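Actin-binding protein, cofilin/tropomyosin family protein, putative (Entamoeba histolytica, PDB 4LIZ) binds actin filaments and stabilises them, and may thereby help maintain F-actin during phagocytosis and pseudopod formation. Local coordinates at residues A14-D19 against Y64-S69; V77-I82 against N111-L116. All coordinates share one frame; numbering follows the deposited sequence.

Contact 1: A14-D19 against Y64-S69. With NA (sodium ion), chain C.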
ATOM      1  N   ALA A  14       6.617  -8.484   5.254  1.00 12.24           N
ATOM      2  CA  ALA A  14       6.658  -9.897   5.587  1.00 12.76           C
ATOM      3  C   ALA A  14       5.549 -10.293   6.605  1.00 11.72           C
ATOM      4  O   ALA A  14       4.949 -11.355   6.544  1.00 12.83           O
ATOM      5  CB  ALA A  14       7.995 -10.265   6.165  1.00 12.42           C
ATOM      6  N   GLU A  15       5.296  -9.361   7.566  1.00 11.35           N
ATOM      7  CA  GLU A  15       4.231  -9.575   8.529  1.00 11.28           C
ATOM      8  C   GLU A  15       2.856  -9.748   7.863  1.00 12.12           C
ATOM      9  O   GLU A  15       2.027 -10.553   8.225  1.00 13.55           O
ATOM     10  CB  GLU A  15       4.220  -8.516   9.607  1.00 12.13           C
ATOM     11  CG  GLU A  15       5.464  -8.486  10.472  1.00 12.31           C
ATOM     12  CD  GLU A  15       5.279  -7.549  11.601  1.00 15.20           C
ATOM     13  OE1 GLU A  15       5.523  -6.354  11.485  1.00 13.95           O
ATOM     14  OE2 GLU A  15       4.910  -8.033  12.688  1.00 19.08           O
ATOM     15  N   VAL A  16       2.568  -8.812   6.900  1.00 11.88           N
ATOM     16  CA  VAL A  16       1.315  -8.925   6.156  1.00 11.59           C
ATOM     17  C   VAL A  16       1.192 -10.245   5.407  1.00 12.84           C
ATOM     18  O   VAL A  16       0.179 -10.889   5.561  1.00 14.62           O
ATOM     19  CB  VAL A  16       1.170  -7.692   5.213  1.00 11.27           C
ATOM     20  CG1 VAL A  16       0.019  -7.939   4.256  1.00 11.89           C
ATOM     21  CG2 VAL A  16       1.027  -6.365   5.897  1.00 11.43           C
ATOM     22  N   ILE A  17       2.228 -10.625   4.706  1.00 13.42           N
ATOM     23  CA  ILE A  17       2.244 -11.845   3.957  1.00 14.08           C
ATOM     24  C   ILE A  17       2.104 -13.094   4.847  1.00 13.83           C
ATOM     25  O   ILE A  17       1.476 -14.008   4.468  1.00 16.34           O
ATOM     26  CB  ILE A  17       3.466 -11.929   3.062  1.00 14.80           C
ATOM     27  CG1 ILE A  17       3.439 -10.812   2.035  1.00 15.04           C
ATOM     28  CG2 ILE A  17       3.499 -13.246   2.328  1.00 16.42           C
ATOM     29  CD1 ILE A  17       4.717 -10.678   1.293  1.00 15.98           C
ATOM     30  N   ASP A  18       2.696 -13.059   6.022  1.00 13.90           N
ATOM     31  CA  ASP A  18       2.730 -14.225   6.884  1.00 14.80           C
ATOM     32  C   ASP A  18       1.336 -14.541   7.369  1.00 13.29           C
ATOM     33  O   ASP A  18       0.791 -13.874   8.145  1.00 14.06           O
ATOM     34  CB  ASP A  18       3.645 -13.881   8.069  1.00 13.20           C
ATOM     35  CG  ASP A  18       3.900 -15.036   9.015  1.00 14.86           C
ATOM     36  OD1 ASP A  18       3.393 -16.104   8.831  1.00 15.85           O
ATOM     37  OD2 ASP A  18       4.634 -14.761   9.936  1.00 15.54           O
ATOM     38  N   ASP A  19       0.832 -15.663   6.897  1.00 16.44           N
ATOM     39  CA  ASP A  19      -0.476 -16.145   7.251  1.00 17.40           C
ATOM     40  C   ASP A  19      -0.573 -16.443   8.740  1.00 17.11           C
ATOM     41  O   ASP A  19      -1.613 -16.411   9.281  1.00 19.54           O
ATOM     42  CB  ASP A  19      -0.814 -17.457   6.520  1.00 18.02           C
ATOM     43  CG  ASP A  19      -1.113 -17.277   5.053  1.00 26.16           C
ATOM     44  OD1 ASP A  19      -1.322 -16.180   4.589  1.00 22.34           O
ATOM     45  OD2 ASP A  19      -1.120 -18.318   4.390  1.00 28.67           O
ATOM     46  N   TYR A  64      -0.090  -1.387   1.925  1.00 10.54           N
ATOM     47  CA  TYR A  64      -0.050  -2.748   1.530  1.00  9.97           C
ATOM     48  C   TYR A  64      -0.921  -3.597   2.441  1.00 11.82           C
ATOM     49  O   TYR A  64      -0.747  -3.496   3.650  1.00 11.53           O
ATOM     50  CB  TYR A  64       1.429  -3.245   1.568  1.00 11.73           C
ATOM     51  CG  TYR A  64       1.630  -4.656   1.075  1.00 11.67           C
ATOM     52  CD1 TYR A  64       1.439  -5.021  -0.229  1.00 12.98           C
ATOM     53  CD2 TYR A  64       2.120  -5.612   1.961  1.00 13.61           C
ATOM     54  CE1 TYR A  64       1.711  -6.299  -0.691  1.00 13.25           C
ATOM     55  CE2 TYR A  64       2.422  -6.926   1.516  1.00 13.68           C
ATOM     56  CZ  TYR A  64       2.205  -7.242   0.195  1.00 11.99           C
ATOM     57  OH  TYR A  64       2.577  -8.515  -0.336  1.00 14.96           O
ATOM     58  N   TYR A  65      -1.863  -4.349   1.914  1.00 10.12           N
ATOM     59  CA  TYR A  65      -2.740  -5.162   2.732  1.00  9.71           C
ATOM     60  C   TYR A  65      -3.145  -6.472   2.050  1.00 11.46           C
ATOM     61  O   TYR A  65      -3.069  -6.605   0.878  1.00 11.85           O
ATOM     62  CB  TYR A  65      -3.994  -4.377   3.199  1.00 11.91           C
ATOM     63  CG  TYR A  65      -5.020  -4.028   2.147  1.00 12.50           C
ATOM     64  CD1 TYR A  65      -6.098  -4.820   1.920  1.00 13.11           C
ATOM     65  CD2 TYR A  65      -4.885  -2.892   1.401  1.00 12.13           C
ATOM     66  CE1 TYR A  65      -7.024  -4.497   0.964  1.00 13.71           C
ATOM     67  CE2 TYR A  65      -5.818  -2.546   0.458  1.00 12.82           C
ATOM     68  CZ  TYR A  65      -6.875  -3.367   0.246  1.00 12.21           C
ATOM     69  OH  TYR A  65      -7.805  -3.090  -0.692  1.00 14.82           O
ATOM     70  N   ARG A  66      -3.593  -7.394   2.886  1.00 13.20           N
ATOM     71  CA  ARG A  66      -4.059  -8.680   2.441  1.00 13.96           C
ATOM     72  C   ARG A  66      -5.565  -8.712   2.478  1.00 13.63           C
ATOM     73  O   ARG A  66      -6.178  -8.081   3.275  1.00 15.81           O
ATOM     74  CB  ARG A  66      -3.502  -9.843   3.253  1.00 15.01           C
ATOM     75  CG  ARG A  66      -3.942  -9.885   4.676  1.00 16.24           C
ATOM     76  CD  ARG A  66      -3.187 -10.959   5.423  1.00 18.56           C
ATOM     77  NE  ARG A  66      -3.610 -12.299   5.111  1.00 18.87           N
ATOM     78  CZ  ARG A  66      -2.806 -13.341   4.946  1.00 16.86           C
ATOM     79  NH1 ARG A  66      -1.504 -13.214   5.002  1.00 15.03           N
ATOM     80  NH2 ARG A  66      -3.344 -14.514   4.724  1.00 21.55           N
ATOM     81  N   THR A  67      -6.115  -9.447   1.529  1.00 15.45           N
ATOM     82  CA  THR A  67      -7.538  -9.623   1.382  1.00 18.44           C
ATOM     83  C   THR A  67      -7.827 -11.024   0.809  1.00 20.02           C
ATOM     84  O   THR A  67      -6.966 -11.715   0.533  1.00 22.28           O
ATOM     85  CB  THR A  67      -8.186  -8.471   0.576  1.00 17.74           C
ATOM     86  OG1 THR A  67      -9.601  -8.528   0.688  1.00 21.32           O
ATOM     87  CG2 THR A  67      -7.824  -8.538  -0.833  1.00 20.40           C
ATOM     88  N   ILE A  68      -9.075 -11.422   0.765  1.00 24.22           N
ATOM     89  CA  ILE A  68      -9.456 -12.746   0.228  1.00 27.87           C
ATOM     90  C   ILE A  68     -10.281 -12.592  -1.047  1.00 27.91           C
ATOM     91  O   ILE A  68     -11.106 -11.666  -1.150  1.00 26.80           O
ATOM     92  CB  ILE A  68     -10.222 -13.498   1.312  1.00 32.88           C
ATOM     93  CG1 ILE A  68      -9.334 -13.658   2.543  1.00 35.87           C
ATOM     94  CG2 ILE A  68     -10.605 -14.894   0.817  1.00 39.39           C
ATOM     95  CD1 ILE A  68     -10.058 -14.111   3.811  1.00 40.39           C
ATOM     96  N   SER A  69     -10.020 -13.431  -2.034  1.00 28.75           N
ATOM     97  CA  SER A  69     -10.856 -13.417  -3.248  1.00 31.68           C
ATOM     98  C   SER A  69     -11.253 -14.854  -3.597  1.00 38.93           C
ATOM     99  O   SER A  69     -10.410 -15.749  -3.628  1.00 38.93           O
ATOM    100  CB  SER A  69     -10.123 -12.849  -4.460  1.00 32.58           C
ATOM    101  OG  SER A  69     -11.026 -12.506  -5.535  1.00 34.21           O
TER
HETATM  102 NA    NA C 202      -0.088 -11.422   8.503  1.00 14.50          NA
HETATM  103  O   HOH W   1      -2.109 -12.588   8.104  1.00 21.31           O

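Contact 2: V77-I82 against N111-L116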
ATOM      1  N   VAL A  77      -5.787 -15.876  -0.768  1.00 25.92           N
ATOM      2  CA  VAL A  77      -5.210 -14.621  -0.249  1.00 21.36           C
ATOM      3  C   VAL A  77      -4.696 -13.829  -1.418  1.00 19.12           C
ATOM      4  O   VAL A  77      -4.071 -14.346  -2.345  1.00 23.31           O
ATOM      5  CB  VAL A  77      -4.092 -14.890   0.797  1.00 22.57           C
ATOM      6  CG1 VAL A  77      -3.578 -13.556   1.359  1.00 24.85           C
ATOM      7  CG2 VAL A  77      -4.736 -15.789   1.864  1.00 29.42           C
ATOM      8  N   LYS A  78      -5.008 -12.503  -1.416  1.00 19.22           N
ATOM      9  CA  LYS A  78      -4.538 -11.599  -2.433  1.00 17.08           C
ATOM     10  C   LYS A  78      -3.962 -10.382  -1.702  1.00 15.63           C
ATOM     11  O   LYS A  78      -4.349 -10.052  -0.598  1.00 15.33           O
ATOM     12  CB  LYS A  78      -5.718 -11.067  -3.254  1.00 19.53           C
ATOM     13  CG  LYS A  78      -6.440 -12.219  -3.991  1.00 20.63           C
ATOM     14  CD  LYS A  78      -5.667 -12.720  -5.156  1.00 21.69           C
ATOM     15  CE  LYS A  78      -6.535 -13.734  -5.946  1.00 27.16           C
ATOM     16  NZ  LYS A  78      -5.817 -14.192  -7.158  1.00 29.65           N
ATOM     17  N   PHE A  79      -2.971  -9.746  -2.333  1.00 14.50           N
ATOM     18  CA  PHE A  79      -2.296  -8.608  -1.765  1.00 14.01           C
ATOM     19  C   PHE A  79      -2.506  -7.390  -2.619  1.00 13.52           C
ATOM     20  O   PHE A  79      -2.417  -7.456  -3.865  1.00 15.03           O
ATOM     21  CB  PHE A  79      -0.828  -8.893  -1.607  1.00 15.06           C
ATOM     22  CG  PHE A  79      -0.543 -10.070  -0.718  1.00 15.14           C
ATOM     23  CD1 PHE A  79      -0.790 -10.046   0.646  1.00 14.61           C
ATOM     24  CD2 PHE A  79      -0.072 -11.258  -1.281  1.00 17.19           C
ATOM     25  CE1 PHE A  79      -0.590 -11.161   1.412  1.00 15.42           C
ATOM     26  CE2 PHE A  79       0.110 -12.378  -0.490  1.00 17.07           C
ATOM     27  CZ  PHE A  79      -0.142 -12.319   0.842  1.00 16.36           C
ATOM     28  N   VAL A  80      -2.803  -6.275  -1.996  1.00 12.53           N
ATOM     29  CA  VAL A  80      -3.100  -4.974  -2.645  1.00 11.47           C
ATOM     30  C   VAL A  80      -1.991  -4.022  -2.280  1.00 12.15           C
ATOM     31  O   VAL A  80      -1.717  -3.782  -1.103  1.00 10.78           O
ATOM     32  CB  VAL A  80      -4.462  -4.452  -2.220  1.00 12.17           C
ATOM     33  CG1 VAL A  80      -4.733  -3.105  -2.883  1.00 13.61           C
ATOM     34  CG2 VAL A  80      -5.607  -5.444  -2.554  1.00 14.21           C
ATOM     35  N   PHE A  81      -1.387  -3.333  -3.273  1.00 11.64           N
ATOM     36  CA  PHE A  81      -0.399  -2.289  -3.144  1.00 10.81           C
ATOM     37  C   PHE A  81      -0.998  -0.987  -3.559  1.00 11.32           C
ATOM     38  O   PHE A  81      -1.493  -0.867  -4.680  1.00 12.77           O
ATOM     39  CB  PHE A  81       0.906  -2.589  -3.888  1.00 11.66           C
ATOM     40  CG  PHE A  81       1.842  -1.452  -3.949  1.00 11.68           C
ATOM     41  CD1 PHE A  81       2.447  -0.902  -2.830  1.00 12.14           C
ATOM     42  CD2 PHE A  81       2.195  -0.867  -5.174  1.00 13.28           C
ATOM     43  CE1 PHE A  81       3.357   0.160  -2.866  1.00 14.52           C
ATOM     44  CE2 PHE A  81       3.051   0.182  -5.231  1.00 15.21           C
ATOM     45  CZ  PHE A  81       3.665   0.696  -4.098  1.00 15.14           C
ATOM     46  N   ILE A  82      -0.961   0.039  -2.742  1.00 11.09           N
ATOM     47  CA  ILE A  82      -1.474   1.369  -3.049  1.00 10.84           C
ATOM     48  C   ILE A  82      -0.377   2.352  -2.890  1.00 11.42           C
ATOM     49  O   ILE A  82       0.374   2.439  -1.877  1.00 11.01           O
ATOM     50  CB  ILE A  82      -2.597   1.769  -2.067  1.00 11.11           C
ATOM     51  CG1 ILE A  82      -3.791   0.869  -2.316  1.00 12.21           C
ATOM     52  CG2 ILE A  82      -2.887   3.236  -2.146  1.00 13.45           C
ATOM     53  CD1 ILE A  82      -4.782   0.815  -1.170  1.00 13.76           C
ATOM     54  N   ASN A 111       5.269  -8.730  -4.072  1.00 20.47           N
ATOM     55  CA  ASN A 111       4.214  -9.733  -4.136  1.00 19.64           C
ATOM     56  C   ASN A 111       2.867  -8.986  -4.013  1.00 19.68           C
ATOM     57  O   ASN A 111       2.357  -8.740  -2.904  1.00 20.61           O
ATOM     58  CB  ASN A 111       4.315 -10.695  -2.955  1.00 21.27           C
ATOM     59  CG  ASN A 111       3.352 -11.845  -3.040  1.00 25.33           C
ATOM     60  OD1 ASN A 111       2.425 -11.900  -3.855  1.00 25.41           O
ATOM     61  ND2 ASN A 111       3.593 -12.812  -2.188  1.00 25.95           N
ATOM     62  N   PHE A 112       2.287  -8.584  -5.098  1.00 16.23           N
ATOM     63  CA  PHE A 112       0.963  -7.967  -5.080  1.00 17.44           C
ATOM     64  C   PHE A 112       0.132  -8.341  -6.294  1.00 18.08           C
ATOM     65  O   PHE A 112       0.712  -8.551  -7.418  1.00 23.00           O
ATOM     66  CB  PHE A 112       1.017  -6.430  -4.918  1.00 17.77           C
ATOM     67  CG  PHE A 112       1.812  -5.745  -5.968  1.00 18.05           C
ATOM     68  CD1 PHE A 112       3.111  -5.491  -5.779  1.00 20.29           C
ATOM     69  CD2 PHE A 112       1.220  -5.452  -7.206  1.00 21.42           C
ATOM     70  CE1 PHE A 112       3.913  -4.896  -6.805  1.00 25.73           C
ATOM     71  CE2 PHE A 112       1.983  -4.895  -8.237  1.00 24.82           C
ATOM     72  CZ  PHE A 112       3.297  -4.589  -8.006  1.00 24.91           C
ATOM     73  N   HIS A 113      -1.127  -8.487  -6.137  1.00 17.14           N
ATOM     74  CA  HIS A 113      -2.049  -8.813  -7.176  1.00 19.03           C
ATOM     75  C   HIS A 113      -2.630  -7.672  -7.884  1.00 20.20           C
ATOM     76  O   HIS A 113      -2.999  -7.804  -9.061  1.00 22.85           O
ATOM     77  CB  HIS A 113      -3.149  -9.675  -6.591  1.00 19.01           C
ATOM     78  CG  HIS A 113      -2.630 -10.962  -6.090  1.00 19.04           C
ATOM     79  ND1 HIS A 113      -2.188 -11.129  -4.802  1.00 19.89           N
ATOM     80  CD2 HIS A 113      -2.387 -12.139  -6.733  1.00 22.58           C
ATOM     81  CE1 HIS A 113      -1.678 -12.333  -4.666  1.00 23.18           C
ATOM     82  NE2 HIS A 113      -1.833 -12.984  -5.824  1.00 24.34           N
ATOM     83  N   ILE A 114      -2.703  -6.481  -7.263  1.00 15.09           N
ATOM     84  CA  ILE A 114      -3.149  -5.298  -7.858  1.00 16.59           C
ATOM     85  C   ILE A 114      -2.349  -4.151  -7.315  1.00 16.71           C
ATOM     86  O   ILE A 114      -1.889  -4.134  -6.139  1.00 15.61           O
ATOM     87  CB  ILE A 114      -4.584  -5.002  -7.759  1.00 21.32           C
ATOM     88  CG1 ILE A 114      -5.029  -4.906  -6.354  1.00 21.73           C
ATOM     89  CG2 ILE A 114      -5.484  -6.050  -8.489  1.00 26.09           C
ATOM     90  CD1 ILE A 114      -6.384  -4.232  -6.238  1.00 30.13           C
ATOM     91  N   GLU A 115      -2.104  -3.122  -8.128  1.00 14.58           N
ATOM     92  CA  GLU A 115      -1.487  -1.882  -7.793  1.00 13.74           C
ATOM     93  C   GLU A 115      -2.404  -0.741  -8.152  1.00 14.73           C
ATOM     94  O   GLU A 115      -2.996  -0.734  -9.271  1.00 16.12           O
ATOM     95  CB  GLU A 115      -0.164  -1.684  -8.586  1.00 13.33           C
ATOM     96  CG  GLU A 115       0.390  -0.300  -8.478  1.00 14.42           C
ATOM     97  CD  GLU A 115       1.755  -0.081  -9.152  1.00 15.49           C
ATOM     98  OE1 GLU A 115       2.253  -1.077  -9.780  1.00 17.46           O
ATOM     99  OE2 GLU A 115       2.250   1.040  -9.021  1.00 16.13           O
ATOM    100  N   LEU A 116      -2.611   0.188  -7.248  1.00 14.47           N
ATOM    101  CA  LEU A 116      -3.493   1.333  -7.422  1.00 15.11           C
ATOM    102  C   LEU A 116      -2.749   2.572  -7.056  1.00 16.37           C
ATOM    103  O   LEU A 116      -2.015   2.625  -6.020  1.00 16.51           O
ATOM    104  CB  LEU A 116      -4.722   1.279  -6.531  1.00 19.79           C
ATOM    105  CG  LEU A 116      -5.454  -0.066  -6.589  1.00 25.47           C
ATOM    106  CD1 LEU A 116      -6.203  -0.503  -5.319  1.00 30.36           C
ATOM    107  CD2 LEU A 116      -6.192  -0.073  -7.882  1.00 31.61           C
TER

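Contact 1: A14-D19 against Y64-S69
The guanidinium of Arg66 meets the end of helix 10-17 edge-on, with Val16 O and Asp19 OD1 both in its plane, while a sodium-bound water stands 3.0 Å above one face, offset toward the rim. The Tyr64 ring, by contrast, takes Ile17 CG1 at its edge, 3.4 Å from the hydroxyl OH of Tyr64, and Val16 CG1 comes in obliquely, 3.8 Å from Tyr64 CE2. With CG anti to the backbone N (chi1 -176°), the Tyr64 ring lies against Val16 and Ile17, and its OH is hydrogen-bonded to Asn111 O.

Arg66 NH1 donates a fairly straight bond to Val16 O (2.9 Å, 163°), lying in the carbonyl plane, and a weak one to Ile17 O. Where the helix ends, with Asp18 the first residue to leave helical geometry, the guanidinium probably takes the place of helical N-H donors. NH1 and NH2 also converge end-on upon a single oxygen of Asp19: Arg66 NH1 uses the anti lone pair of OD1, whereas Arg66 NH2, at 2.6 Å, approaches Asp19 OD1 from above the carboxylate plane. The planes of carboxylate and guanidinium are 77° apart, so the two groups do not lie flat together in a fork.

Glu15 O (2.3 Å from the sodium ion) and Asp18 O bind the metal beside the arginine, with Asn21 and Val24 completing its protein ligands. The whole is the C-terminal end of helix 10-17 tied to a central strand of the ADF-homology sheet, next to a sodium site built from backbone carbonyls.

Contact 2: V77-I82 against N111-L116
Val80 and Ile114 lie side by side and point the same way, as do Phe81 and Glu115 on the other face of the sheet: this is the parallel pairing of a beta-alpha-beta unit, in which helix 92-108 links strands 76-85 and 114-118. On the Val80 face, Val80 CG2 touches Ile114 CG1 at 3.9 Å, and Leu116 crosses obliquely so that its CD1 reaches Val80 CG1 and approaches Ile82 CG1. On the opposite face, Glu115 CG rests 3.8 Å from Phe81 CD2, ring and carboxylate planes 63° apart; its OE1 goes on to a salt bridge with Lys106. The Phe112 ring lies oblique to that of Phe81, their planes at 37°.

Phe81 bonds to Ile114 and Leu116 through its N and O, the regular parallel pattern. At the entrance to the strand the ladder changes: His113 N still donates to Phe79 O, but Phe79 N is met by the imidazole. Lys78 CD sits over one face of the His113 ring, 3.6 Å from its centroid and nearly over its centre, a CH-pi contact. His113 ND1 accepts from Phe79 N at 2.9 Å, the donor tilted 19° from the ring plane, consistent with ND1 carrying no proton.

Contact 1 closes before contact 2 opens along the chain, and their centres lie about 9 Å apart. Both reach the same mixed five-stranded sheet: strand 60-69 of contact 1 runs antiparallel beside strand 76-85 of contact 2, which is flanked on its other side by strand 114-118, one of the two edges of the sheet. Thr67 N lies 2.8 Å from Lys78 O in a probable hydrogen bond between the two neighbours, and Arg66 packs on Val77. The lead-in to strand 114-118 is also tied to strand 60-69, through the tyrosine hydroxyl of contact 1. Between them the contacts join the C-terminal end of helix 10-17, the sheet centre and its edge within one ADF-homology domain, the actin-binding module of the coactosins.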